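Local coordinates for putative alcohol dehydrogenase (Sinorhizobium meliloti, PDB 4J6F), which probably oxidises alcohols with a nicotinamide cofactor, as a homotetrameric member of the medium-chain dehydrogenase/reductase family, at residues T76-W79 with V80-A84; N102-T105 with F106-Q110; T194-R197 with M198-A202; T366-A370 with K371-G375. All blocks are in the same frame, centred on the assembly; numbering follows the deposited sequence.

Contact 1: T76-W79 with V80-A84; sequences TDVW and VREGA
E82 brings its carboxylate between V78 and W79, one turn back along helix 75-82. E82 OE1 lies 3.6 Å from V78 CG1. E82 OE1 also sits at the edge of the W79 ring, 3.7 Å from W79 CD1. The carboxylate comes at the ring's edge, its plane turned 33° from that of the ring. A84 CB reaches the same ring carbon, W79 CD1, at 3.7 Å. The chain of E82 is extended beyond CG and runs alongside V78, pointing the same way. Its OE2 makes a long ion pair with NH2 of R81. M369 of helix 361-370 packs on both V78 and E82. An alanine in place of E82 would probably open a gap beside V78 and leave R81 NH2 without this distant carboxylate. The backbone sets these places: E82 N bonds V78 O at 2.9 Å, almost straight at 170°. R81 is held further out, its NE bonded to G43 O. W79 O then takes A84 N at 2.9 Å, and G83 turns the chain with positive phi. The helix thus ends in a Schellman motif, with G83 as the C-prime residue.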
# COMPACT_ATOMS: atom_id res chain seq x y z
N THR A 76 13.99 -17.99 -1.42
CA THR A 76 13.87 -17.95 -2.86
C THR A 76 14.48 -19.19 -3.52
O THR A 76 14.01 -19.61 -4.56
CB THR A 76 14.43 -16.64 -3.41
OG1 THR A 76 14.01 -16.48 -4.76
CG2 THR A 76 15.95 -16.61 -3.35
N ASP A 77 15.51 -19.79 -2.89
CA ASP A 77 16.08 -21.09 -3.32
C ASP A 77 14.98 -22.11 -3.53
O ASP A 77 14.89 -22.75 -4.58
CB ASP A 77 16.97 -21.68 -2.22
CG ASP A 77 18.23 -20.87 -1.95
OD1 ASP A 77 18.47 -19.84 -2.61
OD2 ASP A 77 18.98 -21.30 -1.04
N VAL A 78 14.16 -22.24 -2.49
CA VAL A 78 13.12 -23.24 -2.37
C VAL A 78 11.98 -22.90 -3.31
O VAL A 78 11.59 -23.72 -4.14
CB VAL A 78 12.61 -23.33 -0.91
CG1 VAL A 78 11.39 -24.21 -0.79
CG2 VAL A 78 13.69 -23.85 0.00
N TRP A 79 11.46 -21.69 -3.21
CA TRP A 79 10.34 -21.29 -4.05
C TRP A 79 10.63 -21.33 -5.54
O TRP A 79 9.77 -21.73 -6.32
CB TRP A 79 9.76 -19.95 -3.62
CG TRP A 79 9.05 -20.03 -2.29
CD1 TRP A 79 8.30 -21.09 -1.80
CD2 TRP A 79 9.02 -19.02 -1.29
NE1 TRP A 79 7.81 -20.78 -0.54
CE2 TRP A 79 8.23 -19.52 -0.21
CE3 TRP A 79 9.57 -17.75 -1.20
CZ2 TRP A 79 8.00 -18.77 0.94
CZ3 TRP A 79 9.33 -17.00 -0.04
CH2 TRP A 79 8.55 -17.51 1.01
N VAL A 80 11.84 -20.96 -5.95
CA VAL A 80 12.20 -21.07 -7.37
C VAL A 80 12.16 -22.54 -7.79
O VAL A 80 11.63 -22.87 -8.84
CB VAL A 80 13.56 -20.43 -7.68
CG1 VAL A 80 14.08 -20.87 -9.04
CG2 VAL A 80 13.46 -18.92 -7.63
N ARG A 81 12.70 -23.42 -6.95
CA ARG A 81 12.74 -24.84 -7.28
C ARG A 81 11.34 -25.40 -7.39
O ARG A 81 11.03 -26.10 -8.34
CB ARG A 81 13.54 -25.60 -6.24
CG ARG A 81 13.80 -27.07 -6.55
CD ARG A 81 14.22 -27.79 -5.28
NE ARG A 81 13.03 -28.08 -4.49
CZ ARG A 81 12.95 -27.98 -3.17
NH1 ARG A 81 13.99 -27.59 -2.44
NH2 ARG A 81 11.80 -28.26 -2.56
N GLU A 82 10.49 -25.08 -6.42
CA GLU A 82 9.09 -25.53 -6.44
C GLU A 82 8.25 -24.85 -7.54
O GLU A 82 7.24 -25.41 -7.95
CB GLU A 82 8.42 -25.33 -5.09
CG GLU A 82 9.19 -25.99 -3.96
CD GLU A 82 8.51 -25.87 -2.61
OE1 GLU A 82 8.11 -24.75 -2.24
OE2 GLU A 82 8.39 -26.90 -1.91
N GLY A 83 8.67 -23.67 -8.01
CA GLY A 83 7.88 -22.88 -8.95
C GLY A 83 6.69 -22.29 -8.22
O GLY A 83 5.60 -22.12 -8.78
N ALA A 84 6.90 -21.94 -6.96
CA ALA A 84 5.80 -21.59 -6.10
C ALA A 84 5.41 -20.11 -6.10
O ALA A 84 4.82 -19.65 -5.13
CB ALA A 84 6.11 -22.03 -4.69

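Contact 2: N102-T105 with F106-Q110; sequences NTLT and FPRIQ
T105 O lies over one face of the R108 guanidinium, and a cis peptide bond between F106 and P107 turns the chain between these two residues. The oxygen of T105 stands 3.8 Å above the guanidinium plane of R108, offset toward its rim. A second carbonyl, T103 O, meets the edge of the same group. There R108 NH1 donates to T103 O at 3.3 Å, a weak bond with an N-H...O angle of 129°. The arginine is bent at chi2 and chi3, which folds its head back toward the preceding residues. Stronger partners hold that head: NE bonds H156 O, and NH2 makes a salt bridge with D159. L104 fills the apolar side. Its CG is anti to the backbone N (chi1 -176°), and the two methyls serve different neighbours. L104 CD2 touches F106 CZ at 3.7 Å, while L104 CD1 lies 3.9 Å from R108 CG. A glycine in place of L104 would probably leave the F106 ring and the aliphatic part of R108 without their shared apolar neighbour. F106 also meets H42 edge-to-face. Upstream, N102 OD1 accepts from L104 N at 3.1 Å, the donor lying above the carbonyl plane. That bond makes an Asx turn, which opens this irregular segment of the GroES-like domain ahead of strand 113-121.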
# COMPACT_ATOMS: atom_id res chain seq x y z
N ASN A 102 11.19 -14.69 -18.16
CA ASN A 102 11.75 -15.92 -17.62
C ASN A 102 13.20 -16.17 -18.07
O ASN A 102 13.44 -16.70 -19.15
CB ASN A 102 10.86 -17.13 -17.89
CG ASN A 102 11.35 -18.37 -17.17
OD1 ASN A 102 12.22 -18.29 -16.29
ND2 ASN A 102 10.79 -19.53 -17.52
N THR A 103 14.14 -15.77 -17.21
CA THR A 103 15.57 -15.92 -17.44
C THR A 103 16.14 -17.17 -16.73
O THR A 103 17.34 -17.46 -16.79
CB THR A 103 16.34 -14.68 -16.93
OG1 THR A 103 15.99 -14.45 -15.56
CG2 THR A 103 16.02 -13.45 -17.77
N LEU A 104 15.27 -17.90 -16.05
CA LEU A 104 15.64 -19.19 -15.50
C LEU A 104 15.78 -20.24 -16.62
O LEU A 104 14.84 -20.50 -17.37
CB LEU A 104 14.60 -19.64 -14.47
CG LEU A 104 14.93 -20.95 -13.74
CD1 LEU A 104 16.28 -20.88 -13.04
CD2 LEU A 104 13.85 -21.31 -12.73
N THR A 105 16.97 -20.82 -16.74
CA THR A 105 17.20 -21.94 -17.65
C THR A 105 17.85 -23.13 -16.92
O THR A 105 18.68 -22.95 -16.03
CB THR A 105 18.08 -21.53 -18.87
OG1 THR A 105 19.39 -21.17 -18.42
CG2 THR A 105 17.47 -20.36 -19.62
N PHE A 106 17.48 -24.35 -17.30
CA PHE A 106 17.98 -25.55 -16.62
C PHE A 106 19.10 -26.22 -17.39
O PHE A 106 19.03 -26.29 -18.60
CB PHE A 106 16.85 -26.52 -16.33
CG PHE A 106 15.74 -25.91 -15.53
CD1 PHE A 106 15.95 -25.56 -14.19
CD2 PHE A 106 14.50 -25.66 -16.10
CE1 PHE A 106 14.93 -24.98 -13.44
CE2 PHE A 106 13.47 -25.08 -15.35
CZ PHE A 106 13.69 -24.75 -14.02
N PRO A 107 20.14 -26.70 -16.69
CA PRO A 107 20.35 -26.66 -15.24
C PRO A 107 20.79 -25.30 -14.73
O PRO A 107 21.39 -24.54 -15.47
CB PRO A 107 21.47 -27.69 -15.02
CG PRO A 107 22.25 -27.61 -16.28
CD PRO A 107 21.27 -27.35 -17.38
N ARG A 108 20.50 -25.00 -13.47
CA ARG A 108 20.89 -23.72 -12.86
C ARG A 108 21.54 -23.97 -11.52
O ARG A 108 21.03 -24.72 -10.70
CB ARG A 108 19.66 -22.80 -12.68
CG ARG A 108 19.82 -21.69 -11.64
CD ARG A 108 20.65 -20.50 -12.12
NE ARG A 108 20.02 -19.80 -13.24
CZ ARG A 108 20.46 -19.85 -14.49
NH1 ARG A 108 19.80 -19.19 -15.44
NH2 ARG A 108 21.55 -20.53 -14.80
N ILE A 109 22.69 -23.35 -11.30
CA ILE A 109 23.27 -23.33 -9.98
C ILE A 109 22.61 -22.19 -9.21
O ILE A 109 22.74 -21.02 -9.59
CB ILE A 109 24.80 -23.10 -10.02
CG1 ILE A 109 25.48 -24.23 -10.79
CG2 ILE A 109 25.36 -22.97 -8.60
CD1 ILE A 109 26.85 -23.88 -11.32
N GLN A 110 21.92 -22.53 -8.13
CA GLN A 110 21.32 -21.51 -7.26
C GLN A 110 22.34 -20.96 -6.23
O GLN A 110 23.55 -21.27 -6.30
CB GLN A 110 20.07 -22.09 -6.56
CG GLN A 110 19.10 -22.80 -7.48
CD GLN A 110 17.82 -23.21 -6.79
OE1 GLN A 110 17.63 -24.39 -6.49
NE2 GLN A 110 16.93 -22.24 -6.53

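Contact 3: T194-R197 with M198-A202; sequences TGER and MLERA
R201 N bonds R197 O at 2.7 Å, one of four i to i+4 bonds that run from T194 to R201 in the last turns of helix 189-201. This helix packs on the Rossmann fold: M198 touches A279 of strand 277-280, and both M198 and L199 touch helix 218-229. M198, a selenomethionine, has its CG beside T194 O, 3.4 Å away. From there its chain leads away from the preceding turn, toward V219 and I223. L199 lies on the same buried side, with CG 3.6 Å from G195 O. E196 and E200 carry their acids one turn apart. E196 OE1 and E200 OE2 are 4.3 Å from each other, a close pair of like charges. Two arginines are likely to offset this: E196 OE1 makes a salt bridge with R338, and E200 OE2 makes one with R230. R197 and R201 occupy another side of the helix. They touch through their aliphatic parts, R197 CD to R201 CG at 3.7 Å. R201 CG is anti to its carbonyl carbon (chi1 -75°), which sets it beside that methylene. The two guanidinium planes are steeply inclined, 78° apart. R197 NE makes a salt bridge with D335. R201 NH1 bonds G327 O, and NH2 reaches L323 O of the second subunit, so this arginine also links the helix to that neighbouring subunit. A water bridges the arginine heads in the plane of each, accepting from R197 NH1 and from R201 NH1 at 2.8 Å apiece.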
# COMPACT_ATOMS: atom_id res chain seq x y z
N THR A 194 16.94 -7.18 1.22
CA THR A 194 15.48 -7.25 1.23
C THR A 194 14.89 -6.56 2.46
O THR A 194 14.01 -5.70 2.34
CB THR A 194 14.99 -8.70 1.08
OG1 THR A 194 15.38 -9.18 -0.21
CG2 THR A 194 13.48 -8.80 1.14
N GLY A 195 15.38 -6.92 3.64
CA GLY A 195 15.09 -6.18 4.87
C GLY A 195 15.22 -4.67 4.74
O GLY A 195 14.26 -3.95 5.01
N GLU A 196 16.39 -4.18 4.33
CA GLU A 196 16.60 -2.73 4.18
C GLU A 196 15.55 -2.04 3.32
O GLU A 196 15.02 -1.01 3.73
CB GLU A 196 17.98 -2.39 3.61
CG GLU A 196 18.95 -1.80 4.61
CD GLU A 196 18.41 -0.56 5.32
OE1 GLU A 196 18.23 0.49 4.68
OE2 GLU A 196 18.19 -0.65 6.54
N ARG A 197 15.27 -2.61 2.13
CA ARG A 197 14.35 -2.01 1.16
C ARG A 197 13.00 -1.86 1.82
O ARG A 197 12.37 -0.81 1.73
CB ARG A 197 14.20 -2.89 -0.08
CG ARG A 197 14.17 -2.16 -1.42
CD ARG A 197 13.48 -0.80 -1.42
NE ARG A 197 14.19 0.17 -2.25
CZ ARG A 197 13.73 0.68 -3.39
NH1 ARG A 197 12.54 0.33 -3.86
NH2 ARG A 197 14.46 1.55 -4.07
N MSE A 198 12.57 -2.92 2.50
CA MSE A 198 11.28 -2.95 3.19
C MSE A 198 11.22 -1.79 4.14
O MSE A 198 10.25 -1.04 4.13
CB MSE A 198 11.09 -4.26 3.93
CG MSE A 198 10.65 -5.40 3.01
SE MSE A 198 10.53 -7.08 4.06
CE MSE A 198 8.97 -6.69 5.19
N LEU A 199 12.27 -1.61 4.93
CA LEU A 199 12.31 -0.53 5.92
C LEU A 199 12.38 0.85 5.28
O LEU A 199 11.93 1.84 5.87
CB LEU A 199 13.47 -0.73 6.91
CG LEU A 199 13.32 -1.96 7.81
CD1 LEU A 199 14.46 -2.05 8.81
CD2 LEU A 199 11.98 -1.99 8.53
N GLU A 200 12.93 0.91 4.07
CA GLU A 200 13.03 2.15 3.32
C GLU A 200 11.68 2.50 2.66
O GLU A 200 11.28 3.68 2.62
CB GLU A 200 14.16 2.01 2.29
CG GLU A 200 14.67 3.32 1.69
CD GLU A 200 15.65 4.07 2.59
OE1 GLU A 200 16.38 4.92 2.03
OE2 GLU A 200 15.69 3.82 3.82
N ARG A 201 10.98 1.48 2.18
CA ARG A 201 9.69 1.66 1.52
C ARG A 201 8.62 2.09 2.50
O ARG A 201 7.73 2.86 2.17
CB ARG A 201 9.26 0.38 0.81
CG ARG A 201 10.02 0.09 -0.47
CD ARG A 201 9.58 0.98 -1.61
NE ARG A 201 8.14 0.89 -1.78
CZ ARG A 201 7.52 -0.18 -2.27
NH1 ARG A 201 8.22 -1.24 -2.67
NH2 ARG A 201 6.20 -0.19 -2.36
N ALA A 202 8.71 1.57 3.72
CA ALA A 202 7.81 1.95 4.79
C ALA A 202 8.24 3.24 5.49
O ALA A 202 7.55 3.72 6.38
CB ALA A 202 7.69 0.81 5.79
O HOH W 1 10.85 -1.83 -3.24

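Contact 4: T366-A370 with K371-G375; sequences TDFMA and KNFVG
K371 sets its ammonium over one face of the F368 ring, a cation-pi contact at the C-terminal end of helix 361-370. K371 NZ is 3.7 Å from the centroid of the F368 ring, 26° off the normal and offset toward the rim. The same nitrogen bonds N75 OD1 of helix 75-82 and reaches F368 O only weakly. The ring face and N75 together probably fix where the lysine head sits. K371 is the first residue to leave helical geometry, with positive phi. Its chain bends at chi2 and chi4 and lies alongside F368, pointing the same way. On the way K371 CD passes 3.4 Å from F368 O. D367 O is the other polar centre. A water donates to D367 O and accepts from N372 N, at 2.6 Å each, bridging helix end and loop. K371 N also bonds D367 O, weakly. N372 is the centre of an inverse gamma turn, with a weak bond from F373 N to K371 O. The turn sends the chain on to strand 376-380. A370 CB packs against N372 ND2 at 3.7 Å. The F368 ring also touches N75 and M73. F373 folds back beside the helix end and crosses F368, with F373 CZ 4.1 Å from F368 CD1. Its ring turns an edge to the helix carbonyls, and the bridging water also lies at the ring's edge, in its plane. On the side facing the carbonyls F373 CE2 lies 3.4 Å from D367 O.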
# COMPACT_ATOMS: atom_id res chain seq x y z
N THR A 366 16.55 -29.55 3.73
CA THR A 366 15.54 -30.14 4.60
C THR A 366 15.54 -29.35 5.91
O THR A 366 14.49 -28.85 6.35
CB THR A 366 15.77 -31.64 4.83
OG1 THR A 366 15.92 -32.30 3.57
CG2 THR A 366 14.59 -32.26 5.49
N ASP A 367 16.72 -29.20 6.49
CA ASP A 367 16.87 -28.39 7.68
C ASP A 367 16.42 -26.96 7.44
O ASP A 367 15.78 -26.37 8.30
CB ASP A 367 18.31 -28.43 8.17
CG ASP A 367 18.63 -29.73 8.85
OD1 ASP A 367 17.79 -30.66 8.81
OD2 ASP A 367 19.74 -29.83 9.43
N PHE A 368 16.74 -26.43 6.26
CA PHE A 368 16.33 -25.07 5.93
C PHE A 368 14.81 -24.89 5.95
O PHE A 368 14.31 -23.89 6.44
CB PHE A 368 16.85 -24.65 4.58
CG PHE A 368 16.46 -23.26 4.21
CD1 PHE A 368 17.11 -22.17 4.77
CD2 PHE A 368 15.42 -23.03 3.32
CE1 PHE A 368 16.75 -20.88 4.44
CE2 PHE A 368 15.05 -21.74 2.98
CZ PHE A 368 15.72 -20.66 3.55
N MSE A 369 14.09 -25.87 5.40
CA MSE A 369 12.65 -25.79 5.29
C MSE A 369 12.01 -25.97 6.64
O MSE A 369 10.94 -25.43 6.89
CB MSE A 369 12.14 -26.83 4.31
CG MSE A 369 12.27 -26.40 2.85
SE MSE A 369 12.04 -27.96 1.64
CE MSE A 369 10.37 -27.46 0.73
N ALA A 370 12.64 -26.73 7.53
CA ALA A 370 12.03 -26.98 8.84
C ALA A 370 12.02 -25.73 9.72
O ALA A 370 11.09 -25.53 10.50
CB ALA A 370 12.69 -28.15 9.56
N LYS A 371 13.05 -24.89 9.58
CA LYS A 371 13.18 -23.65 10.35
C LYS A 371 13.28 -23.84 11.87
O LYS A 371 12.85 -22.96 12.62
CB LYS A 371 12.02 -22.70 10.05
CG LYS A 371 11.74 -22.47 8.58
CD LYS A 371 12.64 -21.43 8.00
CE LYS A 371 12.06 -20.94 6.69
NZ LYS A 371 13.12 -20.73 5.67
N ASN A 372 13.82 -24.97 12.31
CA ASN A 372 14.14 -25.17 13.73
C ASN A 372 15.54 -24.69 14.03
O ASN A 372 16.40 -25.47 14.47
CB ASN A 372 13.96 -26.61 14.14
CG ASN A 372 12.55 -27.10 13.91
OD1 ASN A 372 11.58 -26.42 14.26
ND2 ASN A 372 12.42 -28.26 13.29
N PHE A 373 15.76 -23.41 13.75
CA PHE A 373 17.05 -22.74 13.93
C PHE A 373 16.82 -21.23 13.85
O PHE A 373 15.74 -20.78 13.43
CB PHE A 373 18.05 -23.18 12.85
CG PHE A 373 17.67 -22.77 11.47
CD1 PHE A 373 18.00 -21.51 10.99
CD2 PHE A 373 16.98 -23.63 10.64
CE1 PHE A 373 17.64 -21.11 9.72
CE2 PHE A 373 16.61 -23.25 9.36
CZ PHE A 373 16.94 -21.98 8.90
N VAL A 374 17.84 -20.46 14.23
CA VAL A 374 17.78 -19.00 14.14
C VAL A 374 18.86 -18.43 13.24
O VAL A 374 19.96 -18.96 13.16
CB VAL A 374 17.87 -18.33 15.52
CG1 VAL A 374 17.86 -16.81 15.36
CG2 VAL A 374 16.72 -18.79 16.40
N GLY A 375 18.54 -17.33 12.57
CA GLY A 375 19.46 -16.72 11.62
C GLY A 375 19.52 -17.50 10.32
O GLY A 375 18.48 -17.81 9.73
O HOH W 2 15.37 -26.51 10.91

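Contact 3 is the most buried and belongs to the Rossmann part. Contact 4 lies at the surface, and contacts 1 and 2 are partly buried. Contacts 1 and 2 meet directly: Q110 probably bonds D77 O, and L104 packs on V80. Contacts 1 and 4 join helices 75-82 and 361-370, where V78 packs against F368 and R81 against M369. Contact 3 touches none of the others. The chemistry follows the place. Contacts 1 and 4 hold two helix ends, one closed by a glycine, the other by a lysine and a water. Contact 2 grips an arginine in irregular chain, while contact 3 gathers charges along the last turns of a helix.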